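Side-chain contacts in beta-glucosidase (PDB 6JXG), which probably hydrolyses terminal, non-reducing beta-D-glucosyl residues and releases beta-D-glucose, a step in the breakdown of cellulose: residues P38-T43 against S231-Q236; I197-N202 against Y208-N213; G241-G246 against Y261-N266; L268-I271 against T275-Q278. All blocks are in the same frame, centred on the assembly; numbering follows the deposited sequence.

Contact 1: P38-T43 against S231-Q236; sequences PCVGNT and SDWAAQ
W233 turns the NE1 edge of its indole to V40 O, NE1 donating at 2.8 Å with a fairly straight N-H...O angle of 158°. The oxygen lies in the ring plane, whereas NE1 stands well above the carbonyl plane of V40, away from its lone pairs. V40 also makes an apolar touch: with CG1 anti to the backbone N (chi1 177°), that methyl comes within 3.8 Å of W233 CE2, and the two side chains cross at about a right angle. W233 CZ2 lies 3.7 Å from G41 CA, and any CB on G41 would clash with it. W233 N donates to D232 OD1 at 2.7 Å, beside the type II turn D232-A235, which A235 N closes on D232 O. A phenylalanine at W233 would bring no N-H to this spot, and V40 O would probably lose its donor while a gap opened beside V40 CG1. The W34 ring meets the indole with planes about perpendicular, C39 is disulfide-bonded to C55, and V40 and G41 face Y56 in a classic beta bulge. The contact joins strand 41-42 to the loop after strand 228-231, the two strands being the outermost of a six-stranded sheet.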
loop_
_atom_site.group_PDB
_atom_site.type_symbol
_atom_site.label_atom_id
_atom_site.label_comp_id
_atom_site.label_asym_id
_atom_site.label_seq_id
_atom_site.Cartn_x
_atom_site.Cartn_y
_atom_site.Cartn_z
ATOM N N PRO A 38 -7.269 15.297 20.929
ATOM C CA PRO A 38 -6.072 14.536 21.183
ATOM C C PRO A 38 -5.583 13.719 19.977
ATOM O O PRO A 38 -4.421 13.348 19.903
ATOM C CB PRO A 38 -6.496 13.569 22.270
ATOM C CG PRO A 38 -7.935 13.317 21.977
ATOM C CD PRO A 38 -8.455 14.697 21.593
ATOM N N CYS A 39 -6.468 13.500 19.039
ATOM C CA CYS A 39 -6.173 12.725 17.830
ATOM C C CYS A 39 -5.766 13.629 16.652
ATOM O O CYS A 39 -5.921 14.836 16.695
ATOM C CB CYS A 39 -7.405 11.862 17.474
ATOM S SG CYS A 39 -7.899 10.831 18.891
ATOM N N VAL A 40 -5.338 13.010 15.554
ATOM C CA VAL A 40 -4.975 13.747 14.355
ATOM C C VAL A 40 -6.155 14.581 13.871
ATOM O O VAL A 40 -5.968 15.684 13.299
ATOM C CB VAL A 40 -4.386 12.766 13.297
ATOM C CG1 VAL A 40 -4.048 13.441 11.961
ATOM C CG2 VAL A 40 -3.102 12.205 13.887
ATOM N N GLY A 41 -7.332 14.045 14.086
ATOM C CA GLY A 41 -8.624 14.735 13.859
ATOM C C GLY A 41 -9.650 14.290 14.876
ATOM O O GLY A 41 -9.646 13.140 15.297
ATOM N N ASN A 42 -10.528 15.204 15.262
ATOM C CA ASN A 42 -11.678 14.827 16.122
ATOM C C ASN A 42 -12.892 15.604 15.761
ATOM O O ASN A 42 -12.826 16.742 15.271
ATOM C CB ASN A 42 -11.372 15.115 17.621
ATOM C CG ASN A 42 -10.379 14.174 18.243
ATOM O OD1 ASN A 42 -10.732 13.045 18.793
ATOM N ND2 ASN A 42 -9.161 14.635 18.296
ATOM N N THR A 43 -14.046 14.996 15.988
ATOM C CA THR A 43 -15.265 15.729 16.086
ATOM C C THR A 43 -15.772 15.698 17.537
ATOM O O THR A 43 -15.435 14.792 18.289
ATOM C CB THR A 43 -16.345 15.223 15.085
ATOM O OG1 THR A 43 -16.494 13.817 15.173
ATOM C CG2 THR A 43 -15.959 15.621 13.697
ATOM N N SER A 231 -12.246 14.692 4.402
ATOM C CA SER A 231 -11.219 15.408 3.672
ATOM C C SER A 231 -9.852 15.035 4.078
ATOM O O SER A 231 -9.570 14.774 5.254
ATOM C CB SER A 231 -11.399 16.921 3.777
ATOM O OG SER A 231 -11.162 17.350 5.096
ATOM N N ASP A 232 -8.916 15.133 3.121
ATOM C CA ASP A 232 -7.551 15.202 3.553
ATOM C C ASP A 232 -7.425 16.517 4.329
ATOM O O ASP A 232 -8.336 17.369 4.297
ATOM C CB ASP A 232 -6.579 15.043 2.367
ATOM C CG ASP A 232 -5.211 14.493 2.766
ATOM O OD1 ASP A 232 -4.819 14.648 3.936
ATOM O OD2 ASP A 232 -4.492 13.946 1.877
ATOM N N TRP A 233 -6.310 16.667 5.057
ATOM C CA TRP A 233 -6.226 17.658 6.086
ATOM C C TRP A 233 -6.083 19.035 5.455
ATOM O O TRP A 233 -5.084 19.382 4.846
ATOM C CB TRP A 233 -5.173 17.346 7.115
ATOM C CG TRP A 233 -5.673 16.652 8.359
ATOM C CD1 TRP A 233 -5.283 16.947 9.614
ATOM C CD2 TRP A 233 -6.565 15.507 8.480
ATOM N NE1 TRP A 233 -5.889 16.122 10.524
ATOM C CE2 TRP A 233 -6.677 15.219 9.861
ATOM C CE3 TRP A 233 -7.255 14.691 7.568
ATOM C CZ2 TRP A 233 -7.468 14.180 10.355
ATOM C CZ3 TRP A 233 -8.034 13.664 8.049
ATOM C CH2 TRP A 233 -8.133 13.403 9.449
ATOM N N ALA A 234 -7.141 19.819 5.679
ATOM C CA ALA A 234 -7.326 21.150 5.087
ATOM C C ALA A 234 -7.437 21.081 3.554
ATOM O O ALA A 234 -6.971 21.997 2.853
ATOM C CB ALA A 234 -6.237 22.126 5.526
ATOM N N ALA A 235 -8.023 19.998 3.036
ATOM C CA ALA A 235 -8.208 19.833 1.573
ATOM C C ALA A 235 -9.587 20.390 1.180
ATOM O O ALA A 235 -9.939 20.432 0.001
ATOM C CB ALA A 235 -8.042 18.369 1.123
ATOM N N GLN A 236 -10.378 20.871 2.168
ATOM C CA GLN A 236 -11.673 21.503 1.869
ATOM C C GLN A 236 -11.355 22.973 1.473
ATOM O O GLN A 236 -10.513 23.598 2.114
ATOM C CB GLN A 236 -12.607 21.519 3.084
ATOM C CG GLN A 236 -13.899 22.285 2.942
ATOM C CD GLN A 236 -14.728 22.283 4.225
ATOM O OE1 GLN A 236 -15.934 21.989 4.214
ATOM N NE2 GLN A 236 -14.087 22.608 5.316
#

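Contact 2: I197-N202 against Y208-N213; sequences IMCSYN and YACENN
A short disulfide-closed loop leaves strand 196-199 and returns just before helix 214-222, with C199 and C210 as its staple. The two SG atoms of C199 and C210 are bonded at 2.1 Å, with a C-S-S-C torsion of 117°. C199 SG reaches its mate from between the backbone N and the carbonyl carbon (chi1 50°). Beside the bridge, S200 OG lies 3.3 Å from A209 CB and donates to N202 OD1 at 2.7 Å, from above the plane of that amide's carbonyl. An alanine at S200 would remove this donor, and N202 OD1 would probably be left without its mate and the amide less firmly set, although N202 ND2 also binds I158 O. The backbones join through A209 N, which donates to N202 O at 3.1 Å. A water links the segments, donating to S200 O at 2.9 Å and accepting from C210 N at 3.0 Å. Y208 brings its ring edge to Y201 O, CD2 being 3.3 Å from that oxygen, while its hydroxyl is bonded to D167 O and its ring stacks on H237. One covalent link, one direct bond and one water bridge thus act together, which should limit movement of the loop.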
loop_
_atom_site.group_PDB
_atom_site.type_symbol
_atom_site.label_atom_id
_atom_site.label_comp_id
_atom_site.label_asym_id
_atom_site.label_seq_id
_atom_site.Cartn_x
_atom_site.Cartn_y
_atom_site.Cartn_z
ATOM N N ILE A 197 -13.774 6.944 3.152
ATOM C CA ILE A 197 -12.810 7.191 2.087
ATOM C C ILE A 197 -12.405 8.629 2.229
ATOM O O ILE A 197 -13.230 9.480 2.574
ATOM C CB ILE A 197 -13.487 6.980 0.697
ATOM C CG1 ILE A 197 -13.766 5.466 0.446
ATOM C CG2 ILE A 197 -12.651 7.595 -0.383
ATOM C CD1 ILE A 197 -14.690 5.228 -0.701
ATOM N N MET A 198 -11.124 8.915 2.051
ATOM C CA MET A 198 -10.631 10.271 2.195
ATOM C C MET A 198 -10.399 10.867 0.800
ATOM O O MET A 198 -9.744 10.230 -0.052
ATOM C CB MET A 198 -9.277 10.240 2.919
ATOM C CG MET A 198 -8.679 11.603 3.250
ATOM S SD MET A 198 -7.016 11.583 3.918
ATOM C CE MET A 198 -7.352 10.822 5.513
ATOM N N CYS A 199 -10.875 12.079 0.559
ATOM C CA CYS A 199 -10.604 12.733 -0.705
ATOM C C CYS A 199 -9.278 13.484 -0.696
ATOM O O CYS A 199 -8.807 13.896 0.375
ATOM C CB CYS A 199 -11.755 13.618 -1.115
ATOM S SG CYS A 199 -12.390 14.786 0.099
ATOM N N SER A 200 -8.683 13.676 -1.888
ATOM C CA SER A 200 -7.285 14.078 -2.004
ATOM C C SER A 200 -7.025 15.550 -2.081
ATOM O O SER A 200 -7.902 16.317 -2.318
ATOM C CB SER A 200 -6.632 13.361 -3.191
ATOM O OG SER A 200 -7.275 13.762 -4.380
ATOM N N TYR A 201 -5.742 15.960 -1.970
ATOM C CA TYR A 201 -5.394 17.371 -2.102
ATOM C C TYR A 201 -5.432 17.948 -3.550
ATOM O O TYR A 201 -5.560 19.165 -3.714
ATOM C CB TYR A 201 -3.975 17.611 -1.617
ATOM C CG TYR A 201 -3.810 17.616 -0.141
ATOM C CD1 TYR A 201 -4.453 18.592 0.614
ATOM C CD2 TYR A 201 -2.999 16.686 0.497
ATOM C CE1 TYR A 201 -4.272 18.657 1.997
ATOM C CE2 TYR A 201 -2.804 16.734 1.878
ATOM C CZ TYR A 201 -3.432 17.704 2.634
ATOM O OH TYR A 201 -3.295 17.806 3.998
ATOM N N ASN A 202 -5.312 17.089 -4.572
ATOM C CA ASN A 202 -5.078 17.582 -5.901
ATOM C C ASN A 202 -6.401 17.918 -6.555
ATOM O O ASN A 202 -7.455 17.503 -6.084
ATOM C CB ASN A 202 -4.332 16.526 -6.740
ATOM C CG ASN A 202 -5.071 15.162 -6.688
ATOM O OD1 ASN A 202 -5.034 14.454 -5.684
ATOM N ND2 ASN A 202 -5.812 14.860 -7.735
ATOM N N TYR A 208 -10.743 20.667 -7.362
ATOM C CA TYR A 208 -10.225 19.989 -6.131
ATOM C C TYR A 208 -11.095 18.781 -5.800
ATOM O O TYR A 208 -12.348 18.873 -5.800
ATOM C CB TYR A 208 -10.219 20.971 -4.953
ATOM C CG TYR A 208 -9.043 21.897 -4.979
ATOM C CD1 TYR A 208 -9.188 23.272 -5.163
ATOM C CD2 TYR A 208 -7.759 21.354 -4.918
ATOM C CE1 TYR A 208 -8.044 24.086 -5.210
ATOM C CE2 TYR A 208 -6.631 22.145 -4.979
ATOM C CZ TYR A 208 -6.775 23.505 -5.154
ATOM O OH TYR A 208 -5.605 24.259 -5.158
ATOM N N ALA A 209 -10.446 17.663 -5.493
ATOM C CA ALA A 209 -11.130 16.408 -5.215
ATOM C C ALA A 209 -12.217 16.536 -4.143
ATOM O O ALA A 209 -13.327 16.013 -4.303
ATOM C CB ALA A 209 -10.112 15.343 -4.852
ATOM N N CYS A 210 -11.953 17.295 -3.080
ATOM C CA CYS A 210 -12.943 17.466 -1.984
ATOM C C CYS A 210 -14.072 18.465 -2.323
ATOM O O CYS A 210 -15.041 18.650 -1.525
ATOM C CB CYS A 210 -12.201 17.822 -0.686
ATOM S SG CYS A 210 -11.139 16.401 -0.117
ATOM N N GLU A 211 -14.006 19.036 -3.522
ATOM C CA GLU A 211 -15.003 19.975 -4.075
ATOM C C GLU A 211 -15.628 19.474 -5.326
ATOM O O GLU A 211 -16.365 20.155 -5.990
ATOM C CB GLU A 211 -14.293 21.239 -4.415
ATOM C CG GLU A 211 -13.547 21.913 -3.286
ATOM C CD GLU A 211 -14.420 22.743 -2.320
ATOM O OE1 GLU A 211 -15.417 23.427 -2.748
ATOM O OE2 GLU A 211 -14.132 22.728 -1.103
ATOM N N ASN A 212 -15.334 18.229 -5.673
ATOM C CA ASN A 212 -15.668 17.642 -6.969
ATOM C C ASN A 212 -16.833 16.720 -6.832
ATOM O O ASN A 212 -16.805 15.736 -6.068
ATOM C CB ASN A 212 -14.431 16.833 -7.499
ATOM C CG ASN A 212 -14.558 16.463 -8.940
ATOM O OD1 ASN A 212 -15.608 15.900 -9.390
ATOM N ND2 ASN A 212 -13.557 16.837 -9.715
ATOM N N ASN A 213 -17.860 16.953 -7.662
ATOM C CA ASN A 213 -19.064 16.175 -7.569
ATOM C C ASN A 213 -18.853 14.685 -7.822
ATOM O O ASN A 213 -19.763 13.940 -7.598
ATOM C CB ASN A 213 -20.143 16.664 -8.565
ATOM C CG ASN A 213 -20.748 18.010 -8.168
ATOM O OD1 ASN A 213 -20.474 18.602 -7.138
ATOM N ND2 ASN A 213 -21.564 18.513 -9.037
HETATM O O HOH W 1 -9.429 18.785 -2.362
#

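Contact 3: G241-G246 against Y261-N266; sequences GSANAG and YLWGSN. With NAG (2-acetamido-2-deoxy-beta-D-glucopyranose), chain C.
The backbones stay well apart, the nearest CA atoms, those of A243 and W263, being 8.7 Å from each other, so the indole of W263 has to span the distance. The piece 241-246 is the last turn of helix 239-245, which ends in a Schellman motif at G246, while 261-266 is the loop before helix 265-272 and its first residues, with G264 at the N-cap position. At G246 phi is positive (114°), and a side chain there would be jammed against the carbonyl oxygen of A245; its N turns back to S242 O at 3.3 Å.

With chi1 at -81°, W263 places CG beside its own backbone N and points the ring at the helix. CZ2 and NE1 of the indole do the touching: CZ2 is 3.5 Å from A243 N, which lies in the ring plane at the edge, and 4.0 Å from A243 CB. S242 OG approaches the ring obliquely, 3.2 Å from W263 NE1. The polar ends are satisfied elsewhere, W263 NE1 being bonded to T239 O and S242 OG to T238 O and Q236 OE1. M284 of helix 278-294 touches both A243 and W263, so the indole contacts both helices, 239-245 and 278-294.

At the far end of the loop, N266 spends its amide in two directions. ND2 donates to Y261 O at 2.9 Å, almost straight at 171° and in the amide plane, which fixes the rotation of the group; OD1, turned to the glycan, accepts from O6 of the N-acetylglucosamine at 3.0 Å.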
loop_
_atom_site.group_PDB
_atom_site.type_symbol
_atom_site.label_atom_id
_atom_site.label_comp_id
_atom_site.label_asym_id
_atom_site.label_seq_id
_atom_site.Cartn_x
_atom_site.Cartn_y
_atom_site.Cartn_z
ATOM N N GLY A 241 -19.304 24.402 -1.941
ATOM C CA GLY A 241 -18.747 23.461 -2.927
ATOM C C GLY A 241 -18.575 22.083 -2.389
ATOM O O GLY A 241 -19.039 21.111 -3.000
ATOM N N SER A 242 -17.914 21.998 -1.231
ATOM C CA SER A 242 -17.630 20.724 -0.638
ATOM C C SER A 242 -18.906 19.977 -0.216
ATOM O O SER A 242 -19.036 18.784 -0.475
ATOM C CB SER A 242 -16.662 20.875 0.545
ATOM O OG SER A 242 -17.143 21.764 1.538
ATOM N N ALA A 243 -19.795 20.634 0.536
ATOM C CA ALA A 243 -21.048 20.015 0.922
ATOM C C ALA A 243 -21.777 19.430 -0.283
ATOM O O ALA A 243 -22.245 18.273 -0.259
ATOM C CB ALA A 243 -21.947 21.024 1.658
ATOM N N ASN A 244 -21.942 20.260 -1.290
ATOM C CA ASN A 244 -22.770 19.887 -2.474
ATOM C C ASN A 244 -22.123 18.841 -3.345
ATOM O O ASN A 244 -22.821 18.046 -3.993
ATOM C CB ASN A 244 -23.182 21.113 -3.237
ATOM C CG ASN A 244 -24.227 21.903 -2.494
ATOM O OD1 ASN A 244 -24.804 21.442 -1.482
ATOM N ND2 ASN A 244 -24.456 23.115 -2.965
ATOM N N ALA A 245 -20.806 18.741 -3.238
ATOM C CA ALA A 245 -20.047 17.718 -3.979
ATOM C C ALA A 245 -20.135 16.366 -3.374
ATOM O O ALA A 245 -19.885 15.380 -4.047
ATOM C CB ALA A 245 -18.577 18.121 -4.004
ATOM N N GLY A 246 -20.437 16.314 -2.086
ATOM C CA GLY A 246 -20.605 15.087 -1.359
ATOM C C GLY A 246 -19.586 14.789 -0.256
ATOM O O GLY A 246 -19.477 13.657 0.171
ATOM N N TYR A 261 -13.486 27.998 10.320
ATOM C CA TYR A 261 -14.219 26.764 9.988
ATOM C C TYR A 261 -15.193 27.004 8.812
ATOM O O TYR A 261 -16.169 27.787 8.933
ATOM C CB TYR A 261 -14.993 26.234 11.219
ATOM C CG TYR A 261 -14.116 25.893 12.364
ATOM C CD1 TYR A 261 -13.702 24.595 12.608
ATOM C CD2 TYR A 261 -13.645 26.905 13.207
ATOM C CE1 TYR A 261 -12.867 24.311 13.672
ATOM C CE2 TYR A 261 -12.784 26.646 14.250
ATOM C CZ TYR A 261 -12.421 25.350 14.521
ATOM O OH TYR A 261 -11.587 25.141 15.596
ATOM N N LEU A 262 -14.879 26.410 7.680
ATOM C CA LEU A 262 -15.747 26.565 6.479
ATOM C C LEU A 262 -17.079 25.916 6.671
ATOM O O LEU A 262 -18.059 26.295 6.049
ATOM C CB LEU A 262 -15.061 25.994 5.212
ATOM C CG LEU A 262 -13.938 26.896 4.703
ATOM C CD1 LEU A 262 -12.970 26.226 3.759
ATOM C CD2 LEU A 262 -14.547 28.110 4.006
ATOM N N TRP A 263 -17.134 24.941 7.574
ATOM C CA TRP A 263 -18.425 24.316 7.961
ATOM C C TRP A 263 -18.830 24.849 9.380
ATOM O O TRP A 263 -18.875 26.064 9.536
ATOM C CB TRP A 263 -18.378 22.813 7.814
ATOM C CG TRP A 263 -18.588 22.326 6.415
ATOM C CD1 TRP A 263 -18.761 23.078 5.254
ATOM C CD2 TRP A 263 -18.604 20.950 5.983
ATOM N NE1 TRP A 263 -18.949 22.247 4.160
ATOM C CE2 TRP A 263 -18.811 20.942 4.582
ATOM C CE3 TRP A 263 -18.426 19.753 6.633
ATOM C CZ2 TRP A 263 -18.898 19.767 3.857
ATOM C CZ3 TRP A 263 -18.502 18.570 5.912
ATOM C CH2 TRP A 263 -18.802 18.571 4.549
ATOM N N GLY A 264 -19.118 24.028 10.381
ATOM C CA GLY A 264 -19.572 24.594 11.636
ATOM C C GLY A 264 -20.814 25.497 11.389
ATOM O O GLY A 264 -21.690 25.166 10.530
ATOM N N SER A 265 -20.826 26.665 12.039
ATOM C CA SER A 265 -21.883 27.666 11.850
ATOM C C SER A 265 -21.948 28.136 10.429
ATOM O O SER A 265 -22.989 28.550 10.023
ATOM C CB SER A 265 -21.626 28.964 12.599
ATOM O OG SER A 265 -21.469 28.742 13.925
ATOM N N ASN A 266 -20.825 28.220 9.736
ATOM C CA ASN A 266 -20.880 28.528 8.321
ATOM C C ASN A 266 -21.721 27.581 7.467
ATOM O O ASN A 266 -22.429 28.037 6.609
ATOM C CB ASN A 266 -19.495 28.600 7.719
ATOM C CG ASN A 266 -18.951 29.995 7.697
ATOM O OD1 ASN A 266 -19.673 30.937 7.428
ATOM N ND2 ASN A 266 -17.685 30.142 8.014
HETATM C C1 NAG C . -24.592 31.490 2.242
HETATM C C2 NAG C . -24.035 32.722 1.473
HETATM C C3 NAG C . -22.576 32.513 1.150
HETATM C C4 NAG C . -21.797 32.017 2.357
HETATM C C5 NAG C . -22.485 30.814 3.041
HETATM C C6 NAG C . -21.781 30.317 4.343
HETATM C C7 NAG C . -25.717 33.844 0.122
HETATM C C8 NAG C . -26.349 34.021 -1.250
HETATM N N2 NAG C . -24.695 32.989 0.201
HETATM O O3 NAG C . -21.976 33.704 0.634
HETATM O O4 NAG C . -20.513 31.727 1.836
HETATM O O5 NAG C . -23.813 31.173 3.391
HETATM O O6 NAG C . -21.569 31.421 5.176
HETATM O O7 NAG C . -26.153 34.406 1.140
#

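Contact 4: L268-I271 against T275-Q278; sequences LAAI and TVAQ. With NAG (2-acetamido-2-deoxy-beta-D-glucopyranose), chain C.
I271 packs against T275-Q278, the segment leading into helix 278-294, where helix 265-272 comes to its end. Its CA-H points at V276 O, the CA-to-oxygen distance being 3.3 Å. From there CB stands 3.8 Å from the same V276 O, and the side chain divides. CG1, beside the backbone N (chi1 -64°), keeps near V276 O at 3.7 Å and also faces V276 CG1 more loosely. CG2, anti to the backbone N, meets Q278 OE1 at 3.7 Å and also lies near V276 O. At the tip, CD1 comes within 4.0 Å of Q278 OE1. Q278 is bent at chi2 to bring its amide here, and its NE2 is held by D282 OD1 and N22 OD1.

The backbone evidence centres on A270 O, which accepts twice. T275 N reaches it nearly along the C=O axis at 3.0 Å, with an N-H...O angle of 138°; V276 N comes from well above the carbonyl plane at 3.2 Å, with 159°. A270 CB in turn touches T275 OG1 and V276 CG2. T275 is the third residue of the N-X-T sequon of N273, whose N-linked sugar passes close to A269, A270 and T275, and T275 OG1 is bonded to N273 OD1.

One water donates to both I271 O and V276 O, at 2.8 Å from the V276 oxygen. Two donors on A270 O and a water shared between two carbonyls satisfy polar atoms at the end of the helix, so the turn that carries the glycan is held by backbone bonds together with the apolar contacts of A270 and I271 with V276.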
loop_
_atom_site.group_PDB
_atom_site.type_symbol
_atom_site.label_atom_id
_atom_site.label_comp_id
_atom_site.label_asym_id
_atom_site.label_seq_id
_atom_site.Cartn_x
_atom_site.Cartn_y
_atom_site.Cartn_z
ATOM N N LEU A 268 -24.320 25.789 8.596
ATOM C CA LEU A 268 -25.728 26.121 9.015
ATOM C C LEU A 268 -26.224 27.394 8.330
ATOM O O LEU A 268 -27.374 27.458 7.930
ATOM C CB LEU A 268 -25.826 26.211 10.539
ATOM C CG LEU A 268 -25.406 24.963 11.305
ATOM C CD1 LEU A 268 -25.693 25.027 12.793
ATOM C CD2 LEU A 268 -26.032 23.737 10.668
ATOM N N ALA A 269 -25.348 28.376 8.181
ATOM C CA ALA A 269 -25.642 29.568 7.417
ATOM C C ALA A 269 -25.971 29.246 5.948
ATOM O O ALA A 269 -26.865 29.822 5.380
ATOM C CB ALA A 269 -24.451 30.537 7.511
ATOM N N ALA A 270 -25.216 28.336 5.322
ATOM C CA ALA A 270 -25.430 27.978 3.929
ATOM C C ALA A 270 -26.813 27.295 3.795
ATOM O O ALA A 270 -27.464 27.371 2.784
ATOM C CB ALA A 270 -24.351 27.018 3.465
ATOM N N ILE A 271 -27.219 26.573 4.823
ATOM C CA ILE A 271 -28.500 25.913 4.763
ATOM C C ILE A 271 -29.591 26.981 4.901
ATOM O O ILE A 271 -30.573 26.969 4.126
ATOM C CB ILE A 271 -28.684 24.845 5.869
ATOM C CG1 ILE A 271 -27.664 23.693 5.675
ATOM C CG2 ILE A 271 -30.114 24.292 5.765
ATOM C CD1 ILE A 271 -27.625 22.628 6.733
ATOM N N THR A 275 -28.341 27.733 -0.041
ATOM C CA THR A 275 -27.302 27.298 -1.005
ATOM C C THR A 275 -26.907 25.814 -0.795
ATOM O O THR A 275 -26.362 25.180 -1.697
ATOM C CB THR A 275 -26.042 28.170 -0.916
ATOM O OG1 THR A 275 -25.626 28.297 0.439
ATOM C CG2 THR A 275 -26.251 29.575 -1.483
ATOM N N VAL A 276 -27.164 25.271 0.383
ATOM C CA VAL A 276 -26.988 23.834 0.716
ATOM C C VAL A 276 -28.322 23.341 1.297
ATOM O O VAL A 276 -28.873 23.947 2.179
ATOM C CB VAL A 276 -25.897 23.617 1.784
ATOM C CG1 VAL A 276 -25.801 22.169 2.177
ATOM C CG2 VAL A 276 -24.497 24.046 1.242
ATOM N N ALA A 277 -28.794 22.215 0.835
ATOM C CA ALA A 277 -29.991 21.624 1.356
ATOM C C ALA A 277 -29.797 20.982 2.719
ATOM O O ALA A 277 -28.782 20.344 2.985
ATOM C CB ALA A 277 -30.485 20.594 0.412
ATOM N N GLN A 278 -30.762 21.199 3.598
ATOM C CA GLN A 278 -30.818 20.435 4.858
ATOM C C GLN A 278 -30.610 18.952 4.624
ATOM O O GLN A 278 -29.922 18.327 5.412
ATOM C CB GLN A 278 -32.189 20.603 5.530
ATOM C CG GLN A 278 -32.368 19.832 6.872
ATOM C CD GLN A 278 -31.455 20.390 7.939
ATOM O OE1 GLN A 278 -31.275 21.595 8.018
ATOM N NE2 GLN A 278 -30.818 19.522 8.717
HETATM C C1 NAG C . -24.592 31.490 2.242
HETATM C C2 NAG C . -24.035 32.722 1.473
HETATM C C3 NAG C . -22.576 32.513 1.150
HETATM C C4 NAG C . -21.797 32.017 2.357
HETATM C C5 NAG C . -22.485 30.814 3.041
HETATM C C6 NAG C . -21.781 30.317 4.343
HETATM C C7 NAG C . -25.717 33.844 0.122
HETATM C C8 NAG C . -26.349 34.021 -1.250
HETATM N N2 NAG C . -24.695 32.989 0.201
HETATM O O3 NAG C . -21.976 33.704 0.634
HETATM O O4 NAG C . -20.513 31.727 1.836
HETATM O O5 NAG C . -23.813 31.173 3.391
HETATM O O6 NAG C . -21.569 31.421 5.176
HETATM O O7 NAG C . -26.153 34.406 1.140
HETATM O O HOH W 2 -31.409 25.033 2.325
#

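Following the chain from the N terminus, contact 1 opens at strand 41-42 and closes only after strand 228-231, spanning the sheet of the N-terminal domain. Contact 2 is nested within that long loop and closes a short one between strand 196-199 and helix 214-222. The two meet where W233 O lies 2.5 Å from Y201 OH. Contacts 3 and 4 then follow in series, and none of the four cross. Contact 3 joins helix 239-245 to the start of helix 265-272 and touches contact 1 through Q236 and contact 2 through E211. Contact 4 closes the turn after helix 265-272, N244 linking it back to contact 3; both border one glycan.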